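Local coordinates for mitogen activated protein kinase, putative (Leishmania donovani, PDB 4QNY), which probably transfers phosphate from ATP to serine and threonine residues of target proteins, as a member of the mitogen-activated protein kinase family, at residues N82-R87 with D106-D111; Y132-A137 with C162-C167. One frame throughout, in Å; residues are numbered along the deposited sequence.

Contact 1. Residues N82-R87 with D106-D111. With ANP (phosphoaminophosphonic acid-adenylate ester), chain D.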
loop_
_atom_site.group_PDB
_atom_site.type_symbol
_atom_site.label_atom_id
_atom_site.label_comp_id
_atom_site.label_asym_id
_atom_site.label_seq_id
_atom_site.Cartn_x
_atom_site.Cartn_y
_atom_site.Cartn_z
ATOM N N ASN A 82 12.875 4.867 1.462
ATOM C CA ASN A 82 11.518 4.711 1.983
ATOM C C ASN A 82 10.626 3.882 1.064
ATOM O O ASN A 82 9.406 3.838 1.236
ATOM C CB ASN A 82 10.885 6.080 2.238
ATOM C CG ASN A 82 11.560 6.832 3.372
ATOM O OD1 ASN A 82 11.875 8.014 3.248
ATOM N ND2 ASN A 82 11.788 6.143 4.485
ATOM N N ILE A 83 11.243 3.228 0.087
ATOM C CA ILE A 83 10.546 2.287 -0.782
ATOM C C ILE A 83 11.323 0.976 -0.795
ATOM O O ILE A 83 12.529 0.973 -1.040
ATOM C CB ILE A 83 10.397 2.826 -2.220
ATOM C CG1 ILE A 83 9.645 4.160 -2.217
ATOM C CG2 ILE A 83 9.681 1.813 -3.101
ATOM C CD1 ILE A 83 9.576 4.827 -3.575
ATOM N N ILE A 84 10.636 -0.131 -0.520
ATOM C CA ILE A 84 11.299 -1.425 -0.392
ATOM C C ILE A 84 12.057 -1.782 -1.674
ATOM O O ILE A 84 11.542 -1.650 -2.787
ATOM C CB ILE A 84 10.290 -2.547 -0.023
ATOM C CG1 ILE A 84 11.032 -3.823 0.382
ATOM C CG2 ILE A 84 9.292 -2.801 -1.148
ATOM C CD1 ILE A 84 11.775 -3.700 1.697
ATOM N N GLY A 85 13.307 -2.201 -1.504
ATOM C CA GLY A 85 14.199 -2.420 -2.628
ATOM C C GLY A 85 14.115 -3.808 -3.228
ATOM O O GLY A 85 13.621 -4.744 -2.600
ATOM N N LEU A 86 14.605 -3.934 -4.455
ATOM C CA LEU A 86 14.615 -5.210 -5.156
ATOM C C LEU A 86 16.035 -5.761 -5.238
ATOM O O LEU A 86 16.939 -5.091 -5.736
ATOM C CB LEU A 86 14.025 -5.052 -6.560
ATOM C CG LEU A 86 13.783 -6.334 -7.357
ATOM C CD1 LEU A 86 12.688 -7.164 -6.708
ATOM C CD2 LEU A 86 13.434 -6.009 -8.801
ATOM N N ARG A 87 16.230 -6.982 -4.747
ATOM C CA ARG A 87 17.556 -7.592 -4.752
ATOM C C ARG A 87 17.731 -8.608 -5.877
ATOM O O ARG A 87 18.817 -8.722 -6.444
ATOM C CB ARG A 87 17.848 -8.259 -3.405
ATOM C CG ARG A 87 18.823 -7.478 -2.531
ATOM C CD ARG A 87 19.710 -8.408 -1.717
ATOM N NE ARG A 87 20.796 -7.691 -1.053
ATOM C CZ ARG A 87 21.819 -8.281 -0.442
ATOM N NH1 ARG A 87 21.901 -9.605 -0.411
ATOM N NH2 ARG A 87 22.762 -7.549 0.135
ATOM N N ASP A 106 14.765 -6.569 0.078
ATOM C CA ASP A 106 15.388 -6.284 1.366
ATOM C C ASP A 106 14.435 -6.663 2.494
ATOM O O ASP A 106 13.217 -6.639 2.320
ATOM C CB ASP A 106 15.774 -4.807 1.474
ATOM C CG ASP A 106 16.915 -4.432 0.550
ATOM O OD1 ASP A 106 17.889 -5.208 0.460
ATOM O OD2 ASP A 106 16.838 -3.359 -0.085
ATOM N N ILE A 107 14.987 -7.014 3.649
ATOM C CA ILE A 107 14.167 -7.453 4.769
ATOM C C ILE A 107 13.855 -6.299 5.726
ATOM O O ILE A 107 14.706 -5.452 6.002
ATOM C CB ILE A 107 14.850 -8.615 5.543
ATOM C CG1 ILE A 107 13.913 -9.186 6.609
ATOM C CG2 ILE A 107 16.173 -8.168 6.152
ATOM C CD1 ILE A 107 12.670 -9.830 6.043
ATOM N N MET A 108 12.615 -6.260 6.199
ATOM C CA MET A 108 12.214 -5.320 7.236
ATOM C C MET A 108 11.684 -6.105 8.430
ATOM O O MET A 108 11.221 -7.236 8.279
ATOM C CB MET A 108 11.165 -4.338 6.711
ATOM C CG MET A 108 11.680 -3.408 5.617
ATOM S SD MET A 108 12.874 -2.194 6.218
ATOM C CE MET A 108 11.806 -1.120 7.177
ATOM N N GLU A 109 11.757 -5.508 9.614
ATOM C CA GLU A 109 11.429 -6.214 10.849
ATOM C C GLU A 109 9.952 -6.604 10.939
ATOM O O GLU A 109 9.629 -7.726 11.328
ATOM C CB GLU A 109 11.826 -5.362 12.058
ATOM C CG GLU A 109 13.328 -5.135 12.172
ATOM C CD GLU A 109 13.706 -4.249 13.343
ATOM O OE1 GLU A 109 12.868 -4.070 14.251
ATOM O OE2 GLU A 109 14.843 -3.731 13.354
ATOM N N THR A 110 9.065 -5.684 10.575
ATOM C CA THR A 110 7.626 -5.933 10.644
ATOM C C THR A 110 6.864 -4.900 9.818
ATOM O O THR A 110 7.465 -4.165 9.036
ATOM C CB THR A 110 7.118 -5.904 12.101
ATOM O OG1 THR A 110 5.707 -6.149 12.126
ATOM C CG2 THR A 110 7.409 -4.555 12.745
ATOM N N ASP A 111 5.545 -4.846 9.975
ATOM C CA ASP A 111 4.779 -3.778 9.342
ATOM C C ASP A 111 3.788 -3.151 10.326
ATOM O O ASP A 111 3.645 -3.614 11.459
ATOM C CB ASP A 111 4.059 -4.290 8.084
ATOM C CG ASP A 111 3.051 -5.383 8.377
ATOM O OD1 ASP A 111 2.152 -5.167 9.211
ATOM O OD2 ASP A 111 3.146 -6.470 7.774
HETATM P PG ANP D . 0.370 -8.927 -3.757
HETATM O O1G ANP D . 1.023 -10.266 -3.615
HETATM O O2G ANP D . 1.334 -7.966 -4.553
HETATM O O3G ANP D . -0.975 -9.087 -4.575
HETATM P PB ANP D . 0.537 -9.177 -0.938
HETATM O O1B ANP D . 0.091 -10.594 -1.101
HETATM O O2B ANP D . -0.097 -8.605 0.363
HETATM N N3B ANP D . 0.025 -8.245 -2.241
HETATM P PA ANP D . 2.877 -8.134 0.118
HETATM O O1A ANP D . 1.991 -7.081 0.664
HETATM O O2A ANP D . 4.039 -7.572 -0.705
HETATM O O3A ANP D . 2.097 -9.140 -0.847
HETATM O "O5'" ANP D . 3.411 -8.999 1.333
HETATM C "C5'" ANP D . 2.527 -9.530 2.342
HETATM C "C4'" ANP D . 3.152 -9.328 3.700
HETATM O "O4'" ANP D . 4.499 -9.842 3.701
HETATM C "C3'" ANP D . 3.294 -7.881 4.149
HETATM O "O3'" ANP D . 2.086 -7.405 4.732
HETATM C "C2'" ANP D . 4.428 -7.970 5.172
HETATM O "O2'" ANP D . 3.947 -8.345 6.458
HETATM C "C1'" ANP D . 5.307 -9.081 4.583
HETATM N N9 ANP D . 6.460 -8.585 3.841
HETATM C C8 ANP D . 6.508 -8.249 2.517
HETATM N N7 ANP D . 7.684 -7.825 2.108
HETATM C C5 ANP D . 8.459 -7.888 3.256
HETATM C C6 ANP D . 9.815 -7.572 3.498
HETATM N N6 ANP D . 10.650 -7.113 2.565
HETATM N N1 ANP D . 10.282 -7.748 4.755
HETATM C C2 ANP D . 9.450 -8.205 5.695
HETATM N N3 ANP D . 8.160 -8.536 5.583
HETATM C C4 ANP D . 7.726 -8.352 4.331
HETATM O O HOH W 1 15.207 -0.880 0.451
#
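Ile84 meets Asp106 and Met108 beside the adenine of the bound ATP analogue, at the hinge that joins the two lobes of the kinase. From its CB the longer branch runs anti to the backbone N (chi1 -169°), which places CG1 4.0 Å from N6 of the nucleotide. At the tip, CD1 lies 3.3 Å from Asp106 O. The same Ile84 CD1 also touches Met108 CG at 3.9 Å. The methyl group thus flanks the place where Asp106 O accepts the bond from N6 (2.6 Å). Two residues further along, Met108 N donates to N1 of the base at 3.1 Å, nearly straight at 163°. Just ahead of strand 86-90, Gly85 O takes a weak bond from Asp106 N (3.4 Å), and a water links Asp106 OD2 to Gly85 N, its bond to the latter weak. Arg87 NE stands 4.1 Å from Asp106 OD1, an attraction of charges only, since the oxygen lies well out of the guanidinium plane. The hinge thus holds the adenine through one backbone acceptor and one backbone donor, a pairing consistent with recognition of adenine, while Ile84 lends an apolar surface next to them.

Contact 2. Residues Y132-A137 with C162-C167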
loop_
_atom_site.group_PDB
_atom_site.type_symbol
_atom_site.label_atom_id
_atom_site.label_comp_id
_atom_site.label_asym_id
_atom_site.label_seq_id
_atom_site.Cartn_x
_atom_site.Cartn_y
_atom_site.Cartn_z
ATOM N N TYR A 132 5.918 11.148 7.898
ATOM C CA TYR A 132 6.757 11.887 6.959
ATOM C C TYR A 132 7.453 10.952 5.974
ATOM O O TYR A 132 7.546 11.254 4.785
ATOM C CB TYR A 132 7.798 12.731 7.694
ATOM C CG TYR A 132 8.633 13.575 6.756
ATOM C CD1 TYR A 132 8.150 14.781 6.263
ATOM C CD2 TYR A 132 9.896 13.162 6.353
ATOM C CE1 TYR A 132 8.904 15.553 5.399
ATOM C CE2 TYR A 132 10.658 13.929 5.490
ATOM C CZ TYR A 132 10.157 15.122 5.018
ATOM O OH TYR A 132 10.912 15.888 4.159
ATOM N N GLN A 133 7.946 9.823 6.475
ATOM C CA GLN A 133 8.610 8.839 5.626
ATOM C C GLN A 133 7.643 8.269 4.596
ATOM O O GLN A 133 8.013 8.040 3.445
ATOM C CB GLN A 133 9.202 7.708 6.469
ATOM C CG GLN A 133 10.510 8.059 7.158
ATOM C CD GLN A 133 11.005 6.942 8.053
ATOM O OE1 GLN A 133 11.978 6.260 7.736
ATOM N NE2 GLN A 133 10.332 6.747 9.182
ATOM N N ALA A 134 6.402 8.048 5.016
ATOM C CA ALA A 134 5.376 7.519 4.127
ATOM C C ALA A 134 5.008 8.533 3.048
ATOM O O ALA A 134 4.840 8.177 1.882
ATOM C CB ALA A 134 4.144 7.116 4.922
ATOM N N LEU A 135 4.888 9.796 3.446
ATOM C CA LEU A 135 4.561 10.873 2.515
ATOM C C LEU A 135 5.696 11.122 1.530
ATOM O O LEU A 135 5.466 11.292 0.333
ATOM C CB LEU A 135 4.243 12.159 3.278
ATOM C CG LEU A 135 2.910 12.196 4.024
ATOM C CD1 LEU A 135 2.881 13.367 4.988
ATOM C CD2 LEU A 135 1.755 12.282 3.040
ATOM N N ARG A 136 6.920 11.146 2.046
ATOM C CA ARG A 136 8.102 11.335 1.216
ATOM C C ARG A 136 8.209 10.231 0.164
ATOM O O ARG A 136 8.613 10.478 -0.973
ATOM C CB ARG A 136 9.359 11.368 2.086
ATOM C CG ARG A 136 10.647 11.550 1.312
ATOM C CD ARG A 136 11.851 11.216 2.174
ATOM N NE ARG A 136 13.039 10.963 1.365
ATOM C CZ ARG A 136 13.270 9.826 0.715
ATOM N NH1 ARG A 136 12.393 8.833 0.777
ATOM N NH2 ARG A 136 14.378 9.683 0.002
ATOM N N ALA A 137 7.833 9.016 0.550
ATOM C CA ALA A 137 7.837 7.887 -0.372
ATOM C C ALA A 137 6.759 8.056 -1.436
ATOM O O ALA A 137 6.989 7.785 -2.614
ATOM C CB ALA A 137 7.639 6.583 0.384
ATOM N N CYS A 162 12.384 2.806 13.574
ATOM C CA CYS A 162 11.268 3.575 13.024
ATOM C C CYS A 162 11.490 3.945 11.558
ATOM O O CYS A 162 10.801 4.812 11.021
ATOM C CB CYS A 162 11.007 4.836 13.853
ATOM S SG CYS A 162 10.120 4.538 15.399
ATOM N N ASP A 163 12.447 3.282 10.914
ATOM C CA ASP A 163 12.638 3.434 9.476
ATOM C C ASP A 163 11.448 2.817 8.755
ATOM O O ASP A 163 10.931 1.784 9.174
ATOM C CB ASP A 163 13.944 2.780 9.021
ATOM C CG ASP A 163 15.173 3.506 9.538
ATOM O OD1 ASP A 163 15.062 4.701 9.881
ATOM O OD2 ASP A 163 16.252 2.880 9.595
ATOM N N LEU A 164 11.012 3.450 7.671
ATOM C CA LEU A 164 9.786 3.039 6.999
ATOM C C LEU A 164 10.014 2.749 5.518
ATOM O O LEU A 164 10.780 3.446 4.855
ATOM C CB LEU A 164 8.715 4.120 7.171
ATOM C CG LEU A 164 7.275 3.815 6.757
ATOM C CD1 LEU A 164 6.315 4.497 7.716
ATOM C CD2 LEU A 164 7.005 4.267 5.330
ATOM N N LYS A 165 9.344 1.716 5.011
ATOM C CA LYS A 165 9.421 1.361 3.595
ATOM C C LYS A 165 8.071 0.890 3.057
ATOM O O LYS A 165 7.462 -0.031 3.602
ATOM C CB LYS A 165 10.476 0.273 3.366
ATOM C CG LYS A 165 11.911 0.742 3.547
ATOM C CD LYS A 165 12.903 -0.347 3.177
ATOM C CE LYS A 165 14.333 0.104 3.432
ATOM N NZ LYS A 165 15.317 -0.964 3.098
ATOM N N ILE A 166 7.610 1.525 1.983
ATOM C CA ILE A 166 6.347 1.156 1.349
ATOM C C ILE A 166 6.532 -0.041 0.417
ATOM O O ILE A 166 7.471 -0.077 -0.376
ATOM C CB ILE A 166 5.753 2.339 0.551
ATOM C CG1 ILE A 166 5.325 3.463 1.499
ATOM C CG2 ILE A 166 4.568 1.886 -0.293
ATOM C CD1 ILE A 166 4.585 4.592 0.813
ATOM N N CYS A 167 5.636 -1.020 0.520
ATOM C CA CYS A 167 5.704 -2.207 -0.326
ATOM C C CYS A 167 4.380 -2.483 -1.036
ATOM O O CYS A 167 3.440 -1.690 -0.947
ATOM C CB CYS A 167 6.111 -3.431 0.502
ATOM S SG CYS A 167 4.855 -4.003 1.672
#
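Gln133, on the helix 124-143, clasps the backbone leading into strand 164-166, the last strand of the β-hairpin in the C-terminal lobe of the protein kinase fold. Helix and strand segments run at 36° to each other with their axes 8.0 Å apart, and Gln133, Leu164 and Ile166 bury the most surface between them. Extended beyond CG, the glutamine chain brings its amide to straddle Asp163. On one flank NE2 donates to Cys162 O at 2.7 Å, almost straight (169°) and in the carbonyl plane; on the other, OE1 accepts from Leu164 N at 3.0 Å, with the donor well above the plane of the side-chain carbonyl. Both bonds together fix the rotation of the amide, which is buried and further tied by NE2 to Phe129 O one helical turn earlier. Leu164 crosses the glutamine chain at a slant: its CB rests 3.7 Å from Gln133 CB, and its CD2 reaches the helix backbone at Ala134 CA (3.8 Å). Two residues on, Ile166 fills the same interface and also touches His148 and Ile156. The strand thus packs on the helix and ends two residues before Asp168, which binds magnesium. Ile166 CG1 is anti to the carbonyl carbon (chi1 -67°), and its CD1 ends 3.7 Å from both Ala137 CB and Ala134 O.

In the fold
Along the chain, contact 1 comes first: it closes the excursion from 87 to 106, made of strands 86-90 and 101-106 at the edge of the N-terminal lobe sheet, and its second segment is the hinge itself. Contact 2 opens later, closing the span between 137 and 162, which holds the end of helix 124-143, the catalytic loop and strand 156-158. The two loops follow in series, neither nested nor crossed. They nevertheless adjoin in space, because Asn82 from contact 1 probably hydrogen-bonds to Leu164 and Ile166 of contact 2, while strand 110-111 shares a sheet with 164-166. Segment 82-87 is thereby tied to strand 164-166 of the C-terminal lobe, which contact 2 ties to helix 124-143.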